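Local coordinates for protein-tyrosine-phosphatase (Chaetomium thermophilum var. thermophilum DSM 1495, PDB 5M43), which probably removes phosphate from phosphotyrosine, phosphoserine and phosphothreonine through its dual-specificity phosphatase domain, the part present here, and is linked to ribosome assembly, at residues S36-T41 against H102-K107; Y117-Y122 against E137-A142; L25-R30 against N46-H51. All blocks are in the same frame, centred on the assembly; numbering follows the deposited sequence.

Contact 1 (S36-T41 against H102-K107); sequences SVIDHT and HCAMGK. With NO3 (nitrate ion), chain B.
His102 points its imidazole edge at one face of the His40 ring, an edge-to-face pair with centroids 4.4 Å apart and planes at 70°. His102 NE2 stands over the middle of the His40 ring, while His40 CG lies in the plane of His102, at its edge. Ile38 CG2 approaches the same imidazole obliquely, 3.7 Å from His102 CE1. A chi1 of 80° sets the His102 ring between its own backbone N and carbonyl carbon, from where it reaches Ser36 and His40. NE2 shares a 2.7 Å hydrogen bond with Ser36 OG, which also bonds His54, and ND1 donates nearly within the ring plane to Cys103 O. Bonded at both nitrogens, the imidazole is probably held in this rotation. Ser36 and His102 end two parallel strands, where Val37 N donates to His102 O at 2.9 Å. Beyond His102 runs the phosphate-binding P-loop of protein tyrosine phosphatases, from Cys103 to Arg109. A nitrate, probably from the crystallisation liquor, occupies the loop as a phosphate might. Met105 N donates to nitrate O2 at 2.9 Å and Lys107 N to nitrate O1 at 3.2 Å; Ser108 N and Arg109 NE add further bonds. On the flank, Ile38 CD1 rests 3.9 Å from Ala104 CB.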
loop_
_atom_site.group_PDB
_atom_site.type_symbol
_atom_site.label_atom_id
_atom_site.label_comp_id
_atom_site.label_asym_id
_atom_site.label_seq_id
_atom_site.Cartn_x
_atom_site.Cartn_y
_atom_site.Cartn_z
ATOM N N SER A 36 -6.190 4.849 -3.390
ATOM C CA SER A 36 -6.640 5.656 -2.260
ATOM C C SER A 36 -7.250 4.719 -1.226
ATOM O O SER A 36 -8.352 4.187 -1.423
ATOM C CB SER A 36 -7.649 6.722 -2.695
ATOM O OG SER A 36 -7.154 7.497 -3.793
ATOM N N VAL A 37 -6.571 4.556 -0.090
ATOM C CA VAL A 37 -7.148 3.762 0.995
ATOM C C VAL A 37 -7.911 4.771 1.845
ATOM O O VAL A 37 -7.520 5.060 2.981
ATOM C CB VAL A 37 -6.076 3.017 1.798
ATOM C CG1 VAL A 37 -6.700 1.973 2.718
ATOM C CG2 VAL A 37 -5.075 2.259 0.822
ATOM N N ILE A 38 -8.857 5.445 1.197
ATOM C CA ILE A 38 -9.706 6.473 1.763
ATOM C C ILE A 38 -10.627 6.877 0.650
ATOM O O ILE A 38 -10.308 6.684 -0.471
ATOM C CB ILE A 38 -8.826 7.661 2.228
ATOM C CG1 ILE A 38 -9.650 8.746 2.899
ATOM C CG2 ILE A 38 -8.067 8.274 1.082
ATOM C CD1 ILE A 38 -8.768 9.762 3.559
ATOM N N ASP A 39 -11.784 7.416 0.976
ATOM C CA ASP A 39 -12.611 7.908 -0.095
ATOM C C ASP A 39 -11.886 9.063 -0.756
ATOM O O ASP A 39 -11.433 9.979 -0.068
ATOM C CB ASP A 39 -13.962 8.376 0.460
ATOM C CG ASP A 39 -14.899 8.844 -0.632
ATOM O OD1 ASP A 39 -15.491 9.961 -0.469
ATOM O OD2 ASP A 39 -15.092 8.088 -1.607
ATOM N N HIS A 40 -11.800 9.040 -2.077
ATOM C CA HIS A 40 -11.012 10.023 -2.812
ATOM C C HIS A 40 -11.473 10.018 -4.255
ATOM O O HIS A 40 -11.789 8.954 -4.800
ATOM C CB HIS A 40 -9.526 9.637 -2.734
ATOM C CG HIS A 40 -8.584 10.681 -3.266
ATOM N ND1 HIS A 40 -8.196 11.761 -2.518
ATOM C CD2 HIS A 40 -7.908 10.774 -4.440
ATOM C CE1 HIS A 40 -7.321 12.486 -3.200
ATOM N NE2 HIS A 40 -7.142 11.920 -4.376
ATOM N N THR A 41 -11.434 11.194 -4.880
ATOM C CA THR A 41 -11.637 11.359 -6.316
ATOM C C THR A 41 -10.463 12.139 -6.917
ATOM O O THR A 41 -10.146 13.239 -6.450
ATOM C CB THR A 41 -12.953 12.113 -6.593
ATOM O OG1 THR A 41 -14.054 11.415 -6.002
ATOM C CG2 THR A 41 -13.203 12.222 -8.092
ATOM N N HIS A 102 -2.059 6.019 -1.078
ATOM C CA HIS A 102 -2.138 7.123 -0.118
ATOM C C HIS A 102 -3.382 7.014 0.764
ATOM O O HIS A 102 -4.348 6.314 0.449
ATOM C CB HIS A 102 -2.183 8.533 -0.818
ATOM C CG HIS A 102 -3.554 8.880 -1.317
ATOM N ND1 HIS A 102 -4.459 9.611 -0.565
ATOM C CD2 HIS A 102 -4.190 8.570 -2.484
ATOM C CE1 HIS A 102 -5.580 9.731 -1.243
ATOM N NE2 HIS A 102 -5.438 9.133 -2.411
ATOM N N CYS A 103 -3.400 7.813 1.833
ATOM C CA CYS A 103 -4.615 7.933 2.651
ATOM C C CYS A 103 -4.707 9.387 3.104
ATOM O O CYS A 103 -4.398 10.273 2.298
ATOM C CB CYS A 103 -4.616 6.961 3.850
ATOM S SG CYS A 103 -3.160 6.994 4.941
ATOM N N ALA A 104 -5.032 9.641 4.359
ATOM C CA ALA A 104 -5.007 11.064 4.779
ATOM C C ALA A 104 -3.619 11.480 5.224
ATOM O O ALA A 104 -3.076 12.479 4.739
ATOM C CB ALA A 104 -6.055 11.332 5.876
ATOM N N MET A 105 -3.073 10.784 6.201
ATOM C CA MET A 105 -1.763 11.176 6.716
ATOM C C MET A 105 -0.626 10.395 6.096
ATOM O O MET A 105 0.526 10.817 6.274
ATOM C CB MET A 105 -1.692 10.981 8.238
ATOM C CG MET A 105 -2.683 11.790 9.091
ATOM S SD MET A 105 -2.565 11.337 10.807
ATOM C CE MET A 105 -0.858 11.813 11.098
ATOM N N GLY A 106 -0.888 9.325 5.309
ATOM C CA GLY A 106 0.207 8.451 4.956
ATOM C C GLY A 106 0.832 7.771 6.150
ATOM O O GLY A 106 2.049 7.522 6.157
ATOM N N LYS A 107 0.009 7.402 7.142
ATOM C CA LYS A 107 0.459 6.838 8.407
ATOM C C LYS A 107 -0.134 5.462 8.655
ATOM O O LYS A 107 0.596 4.539 9.025
ATOM C CB LYS A 107 0.086 7.752 9.611
ATOM C CG LYS A 107 0.381 7.118 10.942
ATOM C CD LYS A 107 -0.029 8.099 12.044
ATOM C CE LYS A 107 0.208 7.484 13.385
ATOM N NZ LYS A 107 -0.400 8.391 14.502
HETATM N N NO3 B . -4.234 7.712 7.850
HETATM O O1 NO3 B . -3.002 7.748 8.120
HETATM O O2 NO3 B . -4.813 8.728 7.387
HETATM O O3 NO3 B . -4.829 6.599 7.886
#

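Contact 2 (Y117-Y122 against E137-A142); sequences YLLWKY and EAVSRA
Leu119 makes most of a small, buried helix-helix contact between apolar side chains, reaching from the C-terminal end of helix 109-121 to Ala138, Val139 and Ala142 on helix 135-147. No hydrogen bond or salt bridge crosses between the segments. The local axes pass 10.2 Å apart in a steep crossing, with their N-to-C directions at 115°. The two methyl branches of Leu119 divide the work. CD1 touches Val139 CG2 at 4.0 Å, the valine presenting the branch that lies beside its own backbone N. CD2 goes to the two alanines one turn apart, 3.9 Å from Ala142 CB and 3.8 Å from Ala138 O. With CG opposite the carbonyl carbon (chi1 -66°) and the chain extended at chi2 (173°), Leu119 sends its forked end across to the other helix. The small alanine side chains let that end come close to the helix backbone, Ala138 taking part through its carbonyl. Leu118 adds a looser touch, CD1 lying 4.4 Å from Ala142 O. The helix that carries Leu119 begins at Arg109, where the phosphate-binding loop ends, and this contact packs its far end within the helical part of the phosphatase domain. Helix 157-168 packs against the same residues: Trp167 lies against both Leu119 and Ala138, and Met160 and Leu163 meet Val139. Further along helix 135-147, Trp145 and Val146 meet Leu118, while on another side of helix 109-121 Tyr117 and Trp120 pack against helix 71-83.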
loop_
_atom_site.group_PDB
_atom_site.type_symbol
_atom_site.label_atom_id
_atom_site.label_comp_id
_atom_site.label_asym_id
_atom_site.label_seq_id
_atom_site.Cartn_x
_atom_site.Cartn_y
_atom_site.Cartn_z
ATOM N N TYR A 117 0.817 -5.864 0.973
ATOM C CA TYR A 117 1.490 -6.227 -0.267
ATOM C C TYR A 117 2.882 -6.776 0.019
ATOM O O TYR A 117 3.278 -7.808 -0.557
ATOM C CB TYR A 117 1.520 -4.991 -1.163
ATOM C CG TYR A 117 2.518 -5.148 -2.309
ATOM C CD1 TYR A 117 2.196 -5.814 -3.451
ATOM C CD2 TYR A 117 3.785 -4.589 -2.198
ATOM C CE1 TYR A 117 3.146 -5.963 -4.482
ATOM C CE2 TYR A 117 4.737 -4.680 -3.210
ATOM C CZ TYR A 117 4.388 -5.334 -4.386
ATOM O OH TYR A 117 5.321 -5.509 -5.395
ATOM N N LEU A 118 3.641 -6.109 0.922
ATOM C CA LEU A 118 5.011 -6.564 1.193
ATOM C C LEU A 118 5.026 -7.962 1.814
ATOM O O LEU A 118 5.892 -8.792 1.495
ATOM C CB LEU A 118 5.745 -5.592 2.124
ATOM C CG LEU A 118 6.013 -4.175 1.608
ATOM C CD1 LEU A 118 6.629 -3.348 2.757
ATOM C CD2 LEU A 118 7.051 -4.328 0.448
ATOM N N LEU A 119 4.099 -8.241 2.746
ATOM C CA LEU A 119 4.020 -9.573 3.348
ATOM C C LEU A 119 3.658 -10.636 2.315
ATOM O O LEU A 119 4.139 -11.777 2.365
ATOM C CB LEU A 119 2.939 -9.584 4.458
ATOM C CG LEU A 119 3.332 -8.689 5.642
ATOM C CD1 LEU A 119 2.083 -8.649 6.592
ATOM C CD2 LEU A 119 4.528 -9.259 6.374
ATOM N N TRP A 120 2.814 -10.256 1.361
ATOM C CA TRP A 120 2.374 -11.197 0.325
ATOM C C TRP A 120 3.481 -11.449 -0.691
ATOM O O TRP A 120 3.659 -12.583 -1.166
ATOM C CB TRP A 120 1.146 -10.595 -0.370
ATOM C CG TRP A 120 0.774 -11.322 -1.605
ATOM C CD1 TRP A 120 0.041 -12.484 -1.690
ATOM C CD2 TRP A 120 1.114 -10.950 -2.967
ATOM N NE1 TRP A 120 -0.051 -12.892 -3.025
ATOM C CE2 TRP A 120 0.579 -11.941 -3.817
ATOM C CE3 TRP A 120 1.817 -9.879 -3.543
ATOM C CZ2 TRP A 120 0.703 -11.874 -5.202
ATOM C CZ3 TRP A 120 1.948 -9.831 -4.928
ATOM C CH2 TRP A 120 1.424 -10.842 -5.748
ATOM N N LYS A 121 4.201 -10.405 -1.039
ATOM C CA LYS A 121 5.225 -10.542 -2.092
ATOM C C LYS A 121 6.565 -11.045 -1.559
ATOM O O LYS A 121 7.233 -11.847 -2.238
ATOM C CB LYS A 121 5.396 -9.229 -2.832
ATOM C CG LYS A 121 6.463 -9.401 -3.986
ATOM C CD LYS A 121 6.374 -8.265 -4.839
ATOM C CE LYS A 121 7.351 -8.513 -6.027
ATOM N NZ LYS A 121 7.376 -7.330 -6.952
ATOM N N TYR A 122 6.963 -10.638 -0.353
ATOM C CA TYR A 122 8.272 -10.984 0.211
ATOM C C TYR A 122 8.190 -11.673 1.580
ATOM O O TYR A 122 8.836 -11.250 2.555
ATOM C CB TYR A 122 9.135 -9.738 0.301
ATOM C CG TYR A 122 9.230 -8.914 -0.952
ATOM C CD1 TYR A 122 8.512 -7.726 -1.065
ATOM C CD2 TYR A 122 10.047 -9.310 -2.005
ATOM C CE1 TYR A 122 8.604 -6.928 -2.205
ATOM C CE2 TYR A 122 10.141 -8.526 -3.140
ATOM C CZ TYR A 122 9.416 -7.345 -3.236
ATOM O OH TYR A 122 9.567 -6.581 -4.376
ATOM N N GLU A 137 5.525 -10.648 14.855
ATOM C CA GLU A 137 6.900 -10.294 14.484
ATOM C C GLU A 137 7.022 -10.033 12.986
ATOM O O GLU A 137 7.690 -9.080 12.572
ATOM C CB GLU A 137 7.895 -11.366 14.922
ATOM C CG GLU A 137 9.220 -11.271 14.125
ATOM C CD GLU A 137 10.449 -11.827 14.846
ATOM O OE1 GLU A 137 10.288 -12.537 15.875
ATOM O OE2 GLU A 137 11.575 -11.619 14.322
ATOM N N ALA A 138 6.327 -10.813 12.151
ATOM C CA ALA A 138 6.431 -10.583 10.708
ATOM C C ALA A 138 5.880 -9.213 10.340
ATOM O O ALA A 138 6.485 -8.452 9.566
ATOM C CB ALA A 138 5.697 -11.717 9.970
ATOM N N VAL A 139 4.722 -8.868 10.912
ATOM C CA VAL A 139 4.106 -7.586 10.614
ATOM C C VAL A 139 5.010 -6.460 11.094
ATOM O O VAL A 139 5.137 -5.410 10.446
ATOM C CB VAL A 139 2.711 -7.534 11.276
ATOM C CG1 VAL A 139 2.092 -6.135 11.203
ATOM C CG2 VAL A 139 1.792 -8.534 10.585
ATOM N N SER A 140 5.598 -6.646 12.277
ATOM C CA SER A 140 6.474 -5.610 12.838
ATOM C C SER A 140 7.679 -5.375 11.936
ATOM O O SER A 140 8.130 -4.228 11.728
ATOM C CB SER A 140 6.927 -6.033 14.234
ATOM O OG SER A 140 7.921 -5.083 14.681
ATOM N N ARG A 141 8.232 -6.452 11.408
ATOM C CA ARG A 141 9.375 -6.283 10.528
ATOM C C ARG A 141 8.984 -5.555 9.247
ATOM O O ARG A 141 9.781 -4.762 8.714
ATOM C CB ARG A 141 10.007 -7.648 10.238
ATOM C CG ARG A 141 10.686 -8.194 11.493
ATOM C CD ARG A 141 11.031 -9.671 11.420
ATOM N NE ARG A 141 11.880 -9.941 10.268
ATOM C CZ ARG A 141 12.560 -11.071 10.099
ATOM N NH1 ARG A 141 13.310 -11.235 9.010
ATOM N NH2 ARG A 141 12.499 -12.022 11.022
ATOM N N ALA A 142 7.779 -5.820 8.713
ATOM C CA ALA A 142 7.330 -5.103 7.516
ATOM C C ALA A 142 7.058 -3.636 7.841
ATOM O O ALA A 142 7.399 -2.750 7.041
ATOM C CB ALA A 142 6.070 -5.761 6.920
#

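Contact 3 (L25-R30 against N46-H51); sequences LIKEHR and NEAFRH
Lys27 curls, bent at chi3 (72°) and chi4 (60°), and brings its ammonium to Glu47, whose own chain bends at chi2 (91°) to meet it. The salt bridge joins helix 23-29 to a short, irregular helical turn near 47-50, which belongs to the connection between the adjacent parallel strands 33-36 and 53-56 of the phosphatase domain. Lys27 NZ donates to the syn lone pair of Glu47 OE2; the modelled 2.5 Å is short, and its exact length is doubtful. Both residues are exposed, at the solvent side of the contact. Beneath the bridge, the aliphatic part of the lysine lies against the small helix, Lys27 CD being 3.8 Å from Ala48 CB. Deeper in, Ile26 and Phe49 cross at about a right angle: Ile26 CG1 sits 3.5 Å from Phe49 CE1 and equally near CZ, an oblique approach to the ring. The other branch, Ile26 CG2, faces Ala48 O at 3.8 Å. Ala23, a turn earlier than Ile26, also touches Asn46, Ala48 and Phe49. The small helix is N-capped by Asn46, whose OD1 accepts from Ala48 N at 2.8 Å, along an in-plane lone pair of the amide oxygen.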
loop_
_atom_site.group_PDB
_atom_site.type_symbol
_atom_site.label_atom_id
_atom_site.label_comp_id
_atom_site.label_asym_id
_atom_site.label_seq_id
_atom_site.Cartn_x
_atom_site.Cartn_y
_atom_site.Cartn_z
ATOM N N LEU A 25 4.004 16.388 -7.858
ATOM C CA LEU A 25 4.647 15.213 -7.288
ATOM C C LEU A 25 4.284 13.973 -8.076
ATOM O O LEU A 25 5.100 13.064 -8.203
ATOM C CB LEU A 25 4.228 15.027 -5.811
ATOM C CG LEU A 25 4.565 16.215 -4.879
ATOM C CD1 LEU A 25 4.292 15.769 -3.444
ATOM C CD2 LEU A 25 6.015 16.645 -5.042
ATOM N N ILE A 26 3.020 13.874 -8.525
ATOM C CA ILE A 26 2.654 12.771 -9.411
ATOM C C ILE A 26 3.580 12.757 -10.623
ATOM O O ILE A 26 4.085 11.699 -11.034
ATOM C CB ILE A 26 1.175 12.958 -9.814
ATOM C CG1 ILE A 26 0.229 12.949 -8.580
ATOM C CG2 ILE A 26 0.807 12.030 -10.960
ATOM C CD1 ILE A 26 0.489 11.940 -7.519
ATOM N N LYS A 27 3.831 13.935 -11.209
ATOM C CA LYS A 27 4.694 14.005 -12.398
ATOM C C LYS A 27 6.147 13.728 -12.040
ATOM O O LYS A 27 6.854 13.055 -12.796
ATOM C CB LYS A 27 4.556 15.356 -13.095
ATOM C CG LYS A 27 3.207 15.498 -13.841
ATOM C CD LYS A 27 2.727 16.952 -13.790
ATOM C CE LYS A 27 3.558 17.852 -14.683
ATOM N NZ LYS A 27 3.454 17.349 -16.104
ATOM N N GLU A 28 6.608 14.233 -10.876
ATOM C CA GLU A 28 8.013 14.030 -10.478
ATOM C C GLU A 28 8.367 12.561 -10.358
ATOM O O GLU A 28 9.436 12.126 -10.809
ATOM C CB GLU A 28 8.278 14.714 -9.129
ATOM C CG GLU A 28 9.720 14.519 -8.607
ATOM C CD GLU A 28 9.979 15.131 -7.250
ATOM O OE1 GLU A 28 9.008 15.670 -6.645
ATOM O OE2 GLU A 28 11.133 15.072 -6.812
ATOM N N HIS A 29 7.464 11.773 -9.772
ATOM C CA HIS A 29 7.700 10.363 -9.563
ATOM C C HIS A 29 7.134 9.516 -10.672
ATOM O O HIS A 29 7.298 8.294 -10.596
ATOM C CB HIS A 29 7.093 9.943 -8.199
ATOM C CG HIS A 29 7.699 10.710 -7.057
ATOM N ND1 HIS A 29 9.063 10.727 -6.842
ATOM C CD2 HIS A 29 7.148 11.505 -6.107
ATOM C CE1 HIS A 29 9.327 11.501 -5.808
ATOM N NE2 HIS A 29 8.188 11.968 -5.328
ATOM N N ARG A 30 6.492 10.131 -11.681
ATOM C CA ARG A 30 6.010 9.390 -12.863
ATOM C C ARG A 30 4.988 8.349 -12.427
ATOM O O ARG A 30 4.924 7.242 -12.978
ATOM C CB ARG A 30 7.161 8.739 -13.648
ATOM C CG ARG A 30 8.197 9.817 -14.199
ATOM C CD ARG A 30 9.446 9.852 -13.371
ATOM N NE ARG A 30 10.234 8.634 -13.534
ATOM C CZ ARG A 30 10.943 8.377 -14.614
ATOM N NH1 ARG A 30 10.979 9.261 -15.623
ATOM N NH2 ARG A 30 11.615 7.220 -14.719
ATOM N N ASN A 46 -7.079 17.797 -14.583
ATOM C CA ASN A 46 -5.658 18.104 -14.537
ATOM C C ASN A 46 -4.920 17.031 -15.323
ATOM O O ASN A 46 -5.063 15.841 -15.026
ATOM C CB ASN A 46 -5.165 18.172 -13.092
ATOM C CG ASN A 46 -3.725 18.613 -12.985
ATOM O OD1 ASN A 46 -2.842 18.119 -13.702
ATOM N ND2 ASN A 46 -3.473 19.570 -12.089
ATOM N N GLU A 47 -4.121 17.466 -16.310
ATOM C CA GLU A 47 -3.397 16.549 -17.191
ATOM C C GLU A 47 -2.622 15.499 -16.414
ATOM O O GLU A 47 -2.474 14.365 -16.873
ATOM C CB GLU A 47 -2.445 17.341 -18.102
ATOM C CG GLU A 47 -1.257 18.013 -17.363
ATOM C CD GLU A 47 0.009 17.146 -17.269
ATOM O OE1 GLU A 47 0.018 16.012 -17.790
ATOM O OE2 GLU A 47 1.006 17.615 -16.667
ATOM N N ALA A 48 -2.113 15.850 -15.237
ATOM C CA ALA A 48 -1.321 14.898 -14.467
ATOM C C ALA A 48 -2.156 13.707 -14.033
ATOM O O ALA A 48 -1.624 12.607 -13.816
ATOM C CB ALA A 48 -0.742 15.585 -13.227
ATOM N N PHE A 49 -3.456 13.907 -13.848
ATOM C CA PHE A 49 -4.315 12.824 -13.368
ATOM C C PHE A 49 -5.201 12.221 -14.439
ATOM O O PHE A 49 -5.810 11.181 -14.185
ATOM C CB PHE A 49 -5.202 13.318 -12.209
ATOM C CG PHE A 49 -4.411 13.763 -10.987
ATOM C CD1 PHE A 49 -4.029 12.831 -10.031
ATOM C CD2 PHE A 49 -4.040 15.106 -10.809
ATOM C CE1 PHE A 49 -3.265 13.208 -8.915
ATOM C CE2 PHE A 49 -3.286 15.496 -9.696
ATOM C CZ PHE A 49 -2.914 14.557 -8.724
ATOM N N ARG A 50 -5.257 12.823 -15.633
ATOM C CA ARG A 50 -6.279 12.466 -16.612
ATOM C C ARG A 50 -6.246 10.983 -16.961
ATOM O O ARG A 50 -7.306 10.356 -17.147
ATOM C CB ARG A 50 -6.103 13.313 -17.867
ATOM C CG ARG A 50 -6.810 12.750 -19.100
ATOM C CD ARG A 50 -6.932 13.816 -20.177
ATOM N NE ARG A 50 -7.837 14.885 -19.752
ATOM C CZ ARG A 50 -9.167 14.811 -19.813
ATOM N NH1 ARG A 50 -9.759 13.718 -20.285
ATOM N NH2 ARG A 50 -9.915 15.827 -19.399
ATOM N N HIS A 51 -5.056 10.388 -17.045
ATOM C CA HIS A 51 -4.983 8.982 -17.434
ATOM C C HIS A 51 -4.501 8.058 -16.317
ATOM O O HIS A 51 -4.155 6.908 -16.593
ATOM C CB HIS A 51 -4.092 8.834 -18.674
ATOM C CG HIS A 51 -4.596 9.591 -19.875
ATOM N ND1 HIS A 51 -5.660 9.161 -20.642
ATOM C CD2 HIS A 51 -4.194 10.768 -20.420
ATOM C CE1 HIS A 51 -5.884 10.033 -21.610
ATOM N NE2 HIS A 51 -5.011 11.018 -21.496
#

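Contact 2 is buried, with apolar side chains and no hydrogen bond across it; contact 1 is partly buried and mostly polar, and contact 3 runs from a buried isoleucine-phenylalanine pair out to an exposed salt bridge. Contacts 1 and 3 lie about 17 Å apart between centres and interleave along the chain: strand 33-36 and the loop after it separate the two helices of contact 3. Contact 1 joins the C-terminal ends of the adjacent parallel strands 33-36 and 99-102 beside the anion site. Contact 2, on the opposite side of the chain's centre, is joined to contact 1 along the chain: residues 102-107 lead into helix 109-121, whose last turn meets helix 135-147. Contacts 2 and 3 are farthest apart, about 29 Å between centres.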